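Local atomic coordinates of molybdopterin biosynthesis protein MoaB (PDB entry 3IWT), a protein that probably takes part in molybdenum cofactor biosynthesis, binding molybdopterin or a closely related pterin intermediate. Residues Lys46-Glu51 / Ala156-Leu161; Ser60-Pro63 / Lys68-Lys71; Thr74-Ile79 / Asp83-Thr88; Gly89-Gly92 / Ile98-Glu101; Ser115-Leu120 / Lys162-Pro167. All coordinates share one frame; numbering follows the deposited sequence. Where two conformers were deposited one is given.

How the interactions relate
Four contacts join helices to each other or to the sheet, and interaction 4 joins the glycine-rich loop to the start of helix 99-103. Interactions 1 and 5 share helix 154-176 and touch where Ala160 CB lies 3.6 Å from Phe118 CE1. Interactions 2 and 3 share helix 66-77, which packs on the other side of the sheet. Strand 84-88 links the two sides: Ile85 serves interaction 3, while Ile86 CD1 lies 4.0 Å from Leu161 CD2 of interaction 1. The loop of interaction 4 is probably part of the molybdopterin site. Interaction 4 meets interaction 2 through Ile98 CG1, 3.9 Å from Ile69 CD1. Interactions 2 and 5 are farthest apart, about 24 Å between centres.

Interaction 1: residues Lys46-Glu51 / Ala156-Leu161; sequences KQLLIE and AVKLAL
Leu48 and Leu49 of helix 40-51 pack on Leu161 of helix 154-176. The two helices lie side by side on one face of the alpha/beta sandwich of the MogA/MoaB fold. Their short segments run nearly parallel, at 21°, with axes 10.8 Å apart. This is a wide spacing, and leucine side chains bridge it.

The apolar contacts come first. The CA-CB bonds of Leu48 and Leu161 each point toward the opposite helix. Leu48 CD1 reaches Leu161 CD1 at 3.7 Å and also lies near Leu161 CB. The two side chains meet at a slant. Leu161 uses its other methyl for Leu49. Its CD2 stands 4.0 Å from Leu49 CD2, and the two side chains cross at about a right angle. Each methyl of Leu161 thus has its own leucine. Leu161 also touches Ile45 of helix 40-51 and Ile86 of strand 84-88. Leu49 in turn packs on Ile56 of strand 55-62.

Two hydrogen bonds lie beside these contacts. Leu161 N bonds to Val157 O, and Leu48 O accepts from the side chain of Asn52.

Lys158 adds its aliphatic part. The side chain of Lys158 lies about 8 Å from a bound magnesium ion. Its CG stands opposite the backbone N (chi1 -172°), and this puts the first part of the chain beside Leu48. Lys158 CG comes within 4.2 Å of Leu48 CD1.

Interaction 2: residues Ser60-Pro63 / Lys68-Lys71; sequences SLVP and KILK
Val62 and Pro63, at the end of strand 55-62, pack on Lys68 and Ile69 in the first turns of helix 66-77. Val62 splits its two methyls between these partners. Its CG1 stands opposite its own carbonyl carbon, beside the backbone N (chi1 -68°), and sits 3.6 Å from Lys68 O. This leaves CG2 between the backbone N and the carbonyl carbon, where it faces Ile69 CG1 at 4.1 Å. These two side chains cross at about a right angle. Ile69 CG1 also approaches Pro63 O, at 3.6 Å.

Lys68 is used as an aliphatic strip. It leaves the helix beside its own backbone N, then runs extended to CE and bends only at chi4 (56°). The straight part crosses the proline ring. Lys68 CD is 3.6 Å from Pro63 CD and equally close to CG, while the amino end turns away. Tyr28 of helix 25-32 touches both residues.

Ile69 reaches on to Ile23 of the sheet and Ile103 of helix 99-103. The contact therefore closes the tight turn from strand to helix that begins a beta-alpha-beta crossover in this alpha/beta fold.

Interaction 3: residues Thr74-Ile79 / Asp83-Thr88; sequences TDALSI and DVIIST
Ile85 of strand 84-88 packs against Ala76 and Leu77, in the last turn of helix 66-77. The strand enters at Asp83, just before its first regular residue. The carboxylate of Asp83 forms a salt bridge with Arg177 and accepts from the backbone N of Asn17. The start of the strand is thus tied to strand 17-23 and to the chain near the C-terminus. Val84 comes next and turns to the other side of the sheet, onto Val169 and Val173 of helix 154-176.

Ile85 makes the contact. Its CG1 stands opposite its own carbonyl carbon (chi1 -60°), and this sends CD1 out to the helix. That methyl sits between two residues, 3.8 Å from Ala76 CB and 3.5 Å from Leu77 CD2. It lies almost as near Leu77 CG, and the two side chains cross at about a right angle. Ala76 is small enough to let the strand come close. Leu77 starts off to one side, but its end bends back to the isoleucine.

Helix 66-77 is the connection of a beta-alpha-beta crossover here. It joins parallel strands 55-62 and 84-88, with strand 17-23 between them. The helix ends just past the contact. There, in one of two conformers, Ser78 OG donates to Thr74 O at 2.7 Å. Ser78 N reaches the same oxygen from the opposite face of the carbonyl plane.

Ile86 again faces the far side, against Leu150 and helix 40-51. Thr88 follows, and its OG1 bonds to Pro151 O.

Interaction 4: residues Gly89-Gly92 / Ile98-Glu101; sequences GGTG and ITVE
The backbones of Gly90 and Thr99 come close, with their CA atoms 5.1 Å apart, and the Gly90 carbonyl points at the start of helix 99-103. Gly90 O accepts from Thr99 N at 3.2 Å, in a bond bent to 148° at the hydrogen. Gly90 O also accepts a hydrogen bond from a water, 2.7 Å away. That water accepts from Val100 N and donates to Glu101 OE1, so loop and water together serve the first turn.

Thr99 OG1 lies beside its own backbone N (chi1 -60°) and donates to Gly89 O at 2.7 Å. The hydroxyl is tilted out of the carbonyl plane. A side chain on Gly90 would run into this hydroxyl, and the positive phi there also favours glycine. Beside these bonds, Thr91 CG2 packs on Val100 CG2 at 3.8 Å.

A valine in place of Thr99 would probably leave Gly89 O without its hydroxyl donor and weaken the tie between loop and helix start. Glu101 has a second partner in Lys136. In MogA relatives a GGTG loop of this kind lines the molybdopterin site. The bonds Thr99 gives to two successive loop carbonyls imply that loop and helix start are held as one unit.

Interaction 5: residues Ser115-Leu120 / Lys162-Pro167; sequences SDVFRL and KELILP
Leu164 of helix 154-176 points into Val117 and Phe118 of helix 112-123, joining two helices of the MogA/MoaB alpha/beta fold. The fork of Leu164 is the key. Its two methyls go to different partners. CD2 meets Val117 CG1 at 3.8 Å, with the two side chains meeting at a slant. Both residues have CA-CB bonds aimed at the opposite helix. CD1 instead presses on the backbone of Phe118, at 3.7 Å from its CA.

The phenylalanine leaves at about a right angle to the leucine. Its CG stands opposite its own backbone N (chi1 -180°), which swings the ring along helix 154-176, where it also touches Ala156 and Ala160. Leu164 CD1 therefore comes to the ring edge, near its plane, and not over a face. The side chain of Phe118 lies about 4 Å from a bound glycerol, probably from the crystallisation liquor.

Helix 154-176 makes a wider pi-type turn at 162-165, and Leu164 lies in it. Helix 112-123 also lies at a subunit boundary. Asp116 forms a salt bridge with Arg119 of the third subunit, and Arg119 one with Asp116 of the fourth. Leu164 O accepts a hydrogen bond from the hydroxyl of Tyr133 of the third subunit. Within the contact, Phe118 CB lies 3.9 Å from Leu164 CD1.

Interaction 1: residues Lys46-Glu51 / Ala156-Leu161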
# COMPACT_ATOMS: atom_id res chain seq x y z
N LYS A 46 1.82 -32.11 13.93
CA LYS A 46 0.79 -32.88 14.64
C LYS A 46 1.31 -33.49 15.94
O LYS A 46 0.69 -33.32 17.00
CB LYS A 46 0.23 -33.97 13.73
CG LYS A 46 -0.56 -33.45 12.54
CD LYS A 46 -0.72 -34.54 11.50
CE LYS A 46 -1.58 -34.05 10.34
NZ LYS A 46 -1.81 -35.12 9.33
N GLN A 47 2.45 -34.17 15.83
CA GLN A 47 3.12 -34.88 16.93
C GLN A 47 3.40 -33.90 18.09
O GLN A 47 3.06 -34.18 19.25
CB GLN A 47 4.46 -35.43 16.40
CG GLN A 47 4.75 -36.90 16.59
CD GLN A 47 6.26 -37.17 16.55
OE1 GLN A 47 6.93 -36.85 15.57
NE2 GLN A 47 6.80 -37.71 17.64
N LEU A 48 4.04 -32.76 17.76
CA LEU A 48 4.43 -31.77 18.78
C LEU A 48 3.23 -31.09 19.39
O LEU A 48 3.19 -30.85 20.59
CB LEU A 48 5.39 -30.70 18.21
CG LEU A 48 6.87 -31.09 18.01
CD1 LEU A 48 7.63 -29.98 17.28
CD2 LEU A 48 7.52 -31.44 19.34
N LEU A 49 2.25 -30.74 18.54
CA LEU A 49 1.02 -30.11 19.03
C LEU A 49 0.26 -31.01 19.98
O LEU A 49 -0.15 -30.58 21.07
CB LEU A 49 0.06 -29.73 17.89
CG LEU A 49 0.42 -28.49 17.08
CD1 LEU A 49 -0.54 -28.41 15.89
CD2 LEU A 49 0.42 -27.18 17.91
N ILE A 50 0.15 -32.30 19.63
CA ILE A 50 -0.47 -33.36 20.50
C ILE A 50 0.31 -33.69 21.79
O ILE A 50 -0.27 -34.01 22.90
CB ILE A 50 -0.70 -34.67 19.69
CG1 ILE A 50 -1.81 -34.43 18.64
CG2 ILE A 50 -1.07 -35.83 20.61
CD1 ILE A 50 -1.98 -35.50 17.58
N GLU A 51 1.62 -33.76 21.66
CA GLU A 51 2.52 -33.99 22.79
C GLU A 51 2.36 -32.89 23.83
O GLU A 51 2.61 -33.10 25.02
CB GLU A 51 3.96 -34.03 22.28
CG GLU A 51 5.03 -34.11 23.34
CD GLU A 51 6.40 -34.18 22.70
OE1 GLU A 51 6.95 -35.34 22.65
OE2 GLU A 51 6.90 -33.06 22.25
N ALA A 156 12.80 -26.35 10.16
CA ALA A 156 12.21 -25.02 10.32
C ALA A 156 10.88 -25.07 11.09
O ALA A 156 10.60 -24.23 11.95
CB ALA A 156 12.00 -24.34 8.92
N VAL A 157 10.05 -26.03 10.73
CA VAL A 157 8.77 -26.20 11.37
C VAL A 157 8.94 -26.54 12.85
O VAL A 157 8.30 -25.95 13.72
CB VAL A 157 7.95 -27.27 10.61
CG1 VAL A 157 6.82 -27.72 11.41
CG2 VAL A 157 7.47 -26.72 9.23
N LYS A 158 9.86 -27.46 13.13
CA LYS A 158 10.18 -27.84 14.50
C LYS A 158 10.63 -26.60 15.29
O LYS A 158 10.18 -26.37 16.41
CB LYS A 158 11.24 -28.92 14.49
CG LYS A 158 11.54 -29.56 15.82
CD LYS A 158 12.70 -30.52 15.75
CE LYS A 158 12.36 -31.82 15.05
NZ LYS A 158 13.34 -32.90 15.47
N LEU A 159 11.52 -25.80 14.70
CA LEU A 159 12.02 -24.59 15.33
C LEU A 159 10.91 -23.60 15.65
O LEU A 159 10.89 -23.04 16.74
CB LEU A 159 13.03 -23.90 14.41
CG LEU A 159 13.81 -22.69 14.97
CD1 LEU A 159 14.72 -23.12 16.14
CD2 LEU A 159 14.62 -22.02 13.87
N ALA A 160 10.02 -23.34 14.68
CA ALA A 160 8.92 -22.41 14.85
C ALA A 160 8.02 -22.89 15.98
O ALA A 160 7.66 -22.11 16.85
CB ALA A 160 8.12 -22.28 13.54
N LEU A 161 7.67 -24.17 15.97
CA LEU A 161 6.81 -24.71 17.03
C LEU A 161 7.38 -24.61 18.44
O LEU A 161 6.71 -24.14 19.37
CB LEU A 161 6.45 -26.16 16.73
CG LEU A 161 5.34 -26.38 15.70
CD1 LEU A 161 5.49 -27.80 15.16
CD2 LEU A 161 3.97 -26.14 16.35

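Interaction 2: residues Ser60-Pro63 / Lys68-Lys71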
# COMPACT_ATOMS: atom_id res chain seq x y z
N SER A 60 -5.29 -30.82 5.66
CA SER A 60 -5.44 -30.87 4.22
C SER A 60 -4.09 -30.73 3.53
O SER A 60 -3.12 -30.20 4.10
CB SER A 60 -6.41 -29.79 3.74
OG SER A 60 -5.92 -28.50 4.05
N LEU A 61 -4.02 -31.25 2.30
CA LEU A 61 -2.82 -31.20 1.50
C LEU A 61 -3.19 -30.60 0.16
O LEU A 61 -4.13 -31.05 -0.48
CB LEU A 61 -2.24 -32.61 1.34
CG LEU A 61 -1.16 -32.84 0.27
CD1 LEU A 61 0.05 -32.04 0.58
CD2 LEU A 61 -0.82 -34.34 0.14
N VAL A 62 -2.45 -29.56 -0.23
CA VAL A 62 -2.72 -28.82 -1.46
C VAL A 62 -1.39 -28.53 -2.17
O VAL A 62 -0.34 -28.50 -1.52
CB VAL A 62 -3.50 -27.51 -1.19
CG1 VAL A 62 -4.95 -27.83 -0.70
CG2 VAL A 62 -2.77 -26.58 -0.20
N PRO A 63 -1.43 -28.29 -3.50
CA PRO A 63 -0.23 -27.88 -4.22
C PRO A 63 -0.01 -26.35 -4.16
O PRO A 63 -0.82 -25.64 -3.53
CB PRO A 63 -0.56 -28.31 -5.65
CG PRO A 63 -1.99 -28.03 -5.78
CD PRO A 63 -2.60 -28.32 -4.40
N LYS A 68 -6.45 -23.28 -4.83
CA LYS A 68 -6.43 -24.44 -3.93
C LYS A 68 -5.97 -24.09 -2.52
O LYS A 68 -6.47 -24.63 -1.55
CB LYS A 68 -5.62 -25.59 -4.53
CG LYS A 68 -6.33 -26.26 -5.73
CD LYS A 68 -5.49 -27.38 -6.26
CE LYS A 68 -6.25 -28.36 -7.08
NZ LYS A 68 -6.96 -27.80 -8.20
N ILE A 69 -5.03 -23.16 -2.42
CA ILE A 69 -4.51 -22.72 -1.13
C ILE A 69 -5.57 -21.88 -0.42
O ILE A 69 -5.86 -22.11 0.77
CB ILE A 69 -3.20 -21.91 -1.30
CG1 ILE A 69 -2.01 -22.82 -1.63
CG2 ILE A 69 -2.90 -21.10 -0.03
CD1 ILE A 69 -0.75 -22.00 -2.08
N LEU A 70 -6.22 -20.97 -1.15
CA LEU A 70 -7.33 -20.21 -0.57
C LEU A 70 -8.45 -21.11 -0.05
O LEU A 70 -8.94 -20.93 1.06
CB LEU A 70 -7.92 -19.21 -1.59
CG LEU A 70 -7.08 -18.02 -2.05
CD1 LEU A 70 -7.73 -17.32 -3.30
CD2 LEU A 70 -6.85 -17.03 -0.87
N LYS A 71 -8.86 -22.10 -0.85
CA LYS A 71 -9.91 -23.03 -0.43
C LYS A 71 -9.52 -23.83 0.82
O LYS A 71 -10.35 -24.02 1.70
CB LYS A 71 -10.24 -24.01 -1.54
CG LYS A 71 -11.39 -24.90 -1.15
CD LYS A 71 -11.47 -26.18 -1.94
CE LYS A 71 -12.56 -27.16 -1.35
NZ LYS A 71 -13.76 -26.44 -0.80

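Interaction 3: residues Thr74-Ile79 / Asp83-Thr88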
# COMPACT_ATOMS: atom_id res chain seq x y z
N THR A 74 -9.88 -21.24 3.76
CA THR A 74 -11.29 -20.89 4.04
C THR A 74 -12.07 -22.07 4.63
O THR A 74 -12.91 -21.87 5.51
CB THR A 74 -12.02 -20.26 2.81
OG1 THR A 74 -12.00 -21.15 1.69
CG2 THR A 74 -11.37 -18.96 2.46
N ASP A 75 -11.80 -23.28 4.14
CA ASP A 75 -12.37 -24.47 4.72
C ASP A 75 -12.04 -24.57 6.21
O ASP A 75 -12.90 -24.93 7.02
CB ASP A 75 -11.89 -25.74 3.99
CG ASP A 75 -12.65 -26.01 2.66
OD1 ASP A 75 -13.58 -25.28 2.32
OD2 ASP A 75 -12.25 -26.96 1.95
N ALA A 76 -10.80 -24.26 6.59
CA ALA A 76 -10.36 -24.34 7.99
C ALA A 76 -10.94 -23.19 8.82
O ALA A 76 -11.42 -23.38 9.95
CB ALA A 76 -8.83 -24.37 8.07
N LEU A 77 -10.94 -21.99 8.25
CA LEU A 77 -11.48 -20.80 8.89
C LEU A 77 -12.96 -20.92 9.17
O LEU A 77 -13.45 -20.32 10.11
CB LEU A 77 -11.22 -19.56 8.03
CG LEU A 77 -9.77 -19.10 7.93
CD1 LEU A 77 -9.62 -18.11 6.76
CD2 LEU A 77 -9.36 -18.49 9.24
N SER A 78 -13.66 -21.73 8.37
CA SER A 78 -15.11 -21.89 8.48
C SER A 78 -15.56 -22.87 9.53
O SER A 78 -16.77 -23.05 9.74
CB SER A 78 -15.69 -22.29 7.12
OG SER A 78 -15.42 -21.26 6.22
N ILE A 79 -14.61 -23.53 10.19
CA ILE A 79 -14.90 -24.45 11.29
C ILE A 79 -14.77 -23.67 12.59
O ILE A 79 -13.67 -23.26 12.96
CB ILE A 79 -13.93 -25.63 11.28
CG1 ILE A 79 -14.06 -26.41 9.96
CG2 ILE A 79 -14.17 -26.58 12.51
CD1 ILE A 79 -12.89 -27.37 9.68
N ASP A 83 -9.06 -23.07 16.50
CA ASP A 83 -8.43 -21.90 17.14
C ASP A 83 -7.24 -21.35 16.36
O ASP A 83 -7.03 -20.13 16.28
CB ASP A 83 -7.98 -22.25 18.57
CG ASP A 83 -9.12 -22.71 19.44
OD1 ASP A 83 -10.15 -22.02 19.47
OD2 ASP A 83 -8.99 -23.77 20.10
N VAL A 84 -6.45 -22.26 15.80
CA VAL A 84 -5.20 -21.89 15.14
C VAL A 84 -5.06 -22.76 13.88
O VAL A 84 -5.37 -23.97 13.89
CB VAL A 84 -3.97 -22.17 16.06
CG1 VAL A 84 -2.65 -21.72 15.38
CG2 VAL A 84 -4.12 -21.54 17.46
N ILE A 85 -4.58 -22.13 12.82
CA ILE A 85 -4.24 -22.79 11.57
C ILE A 85 -2.72 -22.68 11.39
O ILE A 85 -2.18 -21.57 11.49
CB ILE A 85 -4.94 -22.15 10.35
CG1 ILE A 85 -6.47 -22.21 10.51
CG2 ILE A 85 -4.47 -22.83 9.03
CD1 ILE A 85 -7.28 -21.29 9.55
N ILE A 86 -2.08 -23.80 11.09
CA ILE A 86 -0.66 -23.83 10.79
C ILE A 86 -0.46 -24.48 9.42
O ILE A 86 -0.93 -25.60 9.15
CB ILE A 86 0.15 -24.60 11.86
CG1 ILE A 86 -0.06 -24.00 13.26
CG2 ILE A 86 1.68 -24.61 11.48
CD1 ILE A 86 0.72 -24.74 14.38
N SER A 87 0.23 -23.76 8.54
CA SER A 87 0.59 -24.34 7.26
C SER A 87 2.08 -24.55 7.17
O SER A 87 2.87 -23.81 7.78
CB SER A 87 0.08 -23.50 6.07
OG SER A 87 0.74 -22.24 6.00
N THR A 88 2.48 -25.54 6.38
CA THR A 88 3.88 -25.77 6.08
C THR A 88 4.07 -25.84 4.57
O THR A 88 3.43 -26.64 3.91
CB THR A 88 4.42 -27.06 6.73
OG1 THR A 88 5.75 -27.37 6.25
CG2 THR A 88 3.50 -28.28 6.50

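Interaction 4: residues Gly89-Gly92 / Ile98-Glu101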
# COMPACT_ATOMS: atom_id res chain seq x y z
N GLY A 89 4.97 -25.00 4.06
CA GLY A 89 5.35 -24.96 2.65
C GLY A 89 5.07 -23.65 1.93
O GLY A 89 4.07 -22.96 2.19
N GLY A 90 5.99 -23.31 1.03
CA GLY A 90 5.80 -22.24 0.07
C GLY A 90 6.05 -20.82 0.54
O GLY A 90 5.47 -19.88 -0.02
N THR A 91 6.94 -20.68 1.53
CA THR A 91 7.24 -19.37 2.12
C THR A 91 8.64 -18.83 1.75
O THR A 91 9.10 -17.88 2.34
CB THR A 91 7.06 -19.41 3.65
OG1 THR A 91 7.99 -20.32 4.26
CG2 THR A 91 5.64 -19.84 4.04
N GLY A 92 9.28 -19.42 0.75
CA GLY A 92 10.57 -18.95 0.29
C GLY A 92 10.53 -18.25 -1.05
O GLY A 92 9.52 -17.63 -1.42
N ILE A 98 4.12 -19.33 -3.23
CA ILE A 98 3.10 -18.28 -3.25
C ILE A 98 2.21 -18.23 -1.97
O ILE A 98 1.23 -17.48 -1.91
CB ILE A 98 2.20 -18.42 -4.50
CG1 ILE A 98 1.41 -19.75 -4.49
CG2 ILE A 98 2.99 -18.26 -5.81
CD1 ILE A 98 0.20 -19.69 -5.44
N THR A 99 2.58 -18.97 -0.94
CA THR A 99 1.74 -19.10 0.26
C THR A 99 1.53 -17.74 0.95
O THR A 99 0.39 -17.36 1.26
CB THR A 99 2.37 -20.08 1.25
OG1 THR A 99 2.51 -21.38 0.65
CG2 THR A 99 1.53 -20.18 2.53
N VAL A 100 2.62 -17.01 1.16
CA VAL A 100 2.58 -15.72 1.87
C VAL A 100 1.82 -14.66 1.07
O VAL A 100 1.01 -13.93 1.60
CB VAL A 100 4.01 -15.22 2.25
CG1 VAL A 100 3.95 -13.85 2.92
CG2 VAL A 100 4.67 -16.27 3.20
N GLU A 101 2.07 -14.62 -0.22
CA GLU A 101 1.45 -13.67 -1.10
C GLU A 101 -0.05 -13.96 -1.25
O GLU A 101 -0.85 -13.07 -1.52
CB GLU A 101 2.10 -13.74 -2.47
CG GLU A 101 3.56 -13.28 -2.50
CD GLU A 101 4.52 -14.21 -1.77
OE1 GLU A 101 4.36 -15.47 -1.80
OE2 GLU A 101 5.45 -13.64 -1.14
O HOH W 1 5.48 -17.20 0.05

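Interaction 5: residues Ser115-Leu120 / Lys162-Pro167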
# COMPACT_ATOMS: atom_id res chain seq x y z
N SER A 115 7.61 -12.63 11.66
CA SER A 115 8.53 -12.83 10.55
C SER A 115 10.01 -12.58 10.94
O SER A 115 10.87 -13.43 10.70
CB SER A 115 8.13 -11.98 9.33
OG SER A 115 7.91 -10.63 9.69
N ASP A 116 10.30 -11.44 11.54
CA ASP A 116 11.69 -11.15 11.94
C ASP A 116 12.20 -11.96 13.13
O ASP A 116 13.38 -12.36 13.17
CB ASP A 116 11.94 -9.63 12.11
CG ASP A 116 10.93 -8.96 13.00
OD1 ASP A 116 9.86 -8.62 12.48
OD2 ASP A 116 11.21 -8.79 14.22
N VAL A 117 11.34 -12.23 14.11
CA VAL A 117 11.74 -13.06 15.24
C VAL A 117 11.99 -14.52 14.80
O VAL A 117 12.93 -15.16 15.29
CB VAL A 117 10.76 -12.97 16.41
CG1 VAL A 117 11.21 -13.91 17.56
CG2 VAL A 117 10.65 -11.53 16.90
N PHE A 118 11.21 -15.02 13.85
CA PHE A 118 11.49 -16.34 13.30
C PHE A 118 12.83 -16.35 12.56
O PHE A 118 13.60 -17.31 12.67
CB PHE A 118 10.38 -16.85 12.38
CG PHE A 118 10.69 -18.23 11.81
CD1 PHE A 118 10.69 -19.35 12.63
CD2 PHE A 118 11.04 -18.38 10.46
CE1 PHE A 118 11.00 -20.60 12.12
CE2 PHE A 118 11.35 -19.64 9.94
CZ PHE A 118 11.34 -20.74 10.78
N ARG A 119 13.11 -15.29 11.82
CA ARG A 119 14.40 -15.19 11.13
C ARG A 119 15.56 -15.06 12.14
O ARG A 119 16.64 -15.60 11.90
CB ARG A 119 14.39 -14.05 10.12
CG ARG A 119 13.54 -14.38 8.92
CD ARG A 119 13.61 -13.32 7.83
NE ARG A 119 12.93 -12.06 8.12
CZ ARG A 119 11.74 -11.70 7.65
NH1 ARG A 119 11.01 -12.54 6.94
NH2 ARG A 119 11.27 -10.49 7.91
N LEU A 120 15.30 -14.43 13.29
CA LEU A 120 16.32 -14.30 14.35
C LEU A 120 16.73 -15.68 14.92
O LEU A 120 17.91 -16.02 14.98
CB LEU A 120 15.79 -13.35 15.46
CG LEU A 120 16.58 -13.07 16.75
CD1 LEU A 120 15.84 -11.96 17.48
CD2 LEU A 120 16.69 -14.28 17.67
N LYS A 162 8.60 -25.11 18.62
CA LYS A 162 9.22 -25.14 19.93
C LYS A 162 9.58 -23.77 20.49
O LYS A 162 9.35 -23.51 21.67
CB LYS A 162 10.48 -26.01 19.89
CG LYS A 162 10.22 -27.46 19.58
CD LYS A 162 11.51 -28.23 19.73
CE LYS A 162 11.38 -29.69 19.48
NZ LYS A 162 12.74 -30.35 19.78
N GLU A 163 10.10 -22.89 19.64
CA GLU A 163 10.61 -21.63 20.13
C GLU A 163 9.56 -20.52 20.14
O GLU A 163 9.59 -19.67 21.02
CB GLU A 163 11.86 -21.25 19.34
CG GLU A 163 12.94 -22.33 19.38
CD GLU A 163 13.28 -22.76 20.79
OE1 GLU A 163 13.50 -21.88 21.64
OE2 GLU A 163 13.28 -23.97 21.06
N LEU A 164 8.62 -20.53 19.18
CA LEU A 164 7.69 -19.40 19.03
C LEU A 164 6.19 -19.68 19.19
O LEU A 164 5.49 -18.88 19.79
CB LEU A 164 7.92 -18.75 17.65
CG LEU A 164 9.35 -18.26 17.39
CD1 LEU A 164 9.37 -17.52 16.06
CD2 LEU A 164 9.85 -17.35 18.49
N ILE A 165 5.71 -20.80 18.66
CA ILE A 165 4.28 -21.10 18.69
C ILE A 165 3.85 -21.68 20.04
O ILE A 165 2.99 -21.12 20.72
CB ILE A 165 3.86 -22.00 17.50
CG1 ILE A 165 4.23 -21.31 16.18
CG2 ILE A 165 2.38 -22.38 17.60
CD1 ILE A 165 3.86 -22.11 14.94
N LEU A 166 4.44 -22.80 20.44
CA LEU A 166 4.03 -23.45 21.69
C LEU A 166 4.07 -22.52 22.92
O LEU A 166 3.12 -22.51 23.70
CB LEU A 166 4.82 -24.76 21.94
CG LEU A 166 4.53 -25.89 20.92
CD1 LEU A 166 5.47 -27.09 21.13
CD2 LEU A 166 3.06 -26.35 20.93
N PRO A 167 5.14 -21.72 23.09
CA PRO A 167 5.23 -20.85 24.28
C PRO A 167 4.26 -19.66 24.38
O PRO A 167 3.96 -19.22 25.49
CB PRO A 167 6.68 -20.32 24.22
CG PRO A 167 7.39 -21.28 23.33
CD PRO A 167 6.38 -21.63 22.30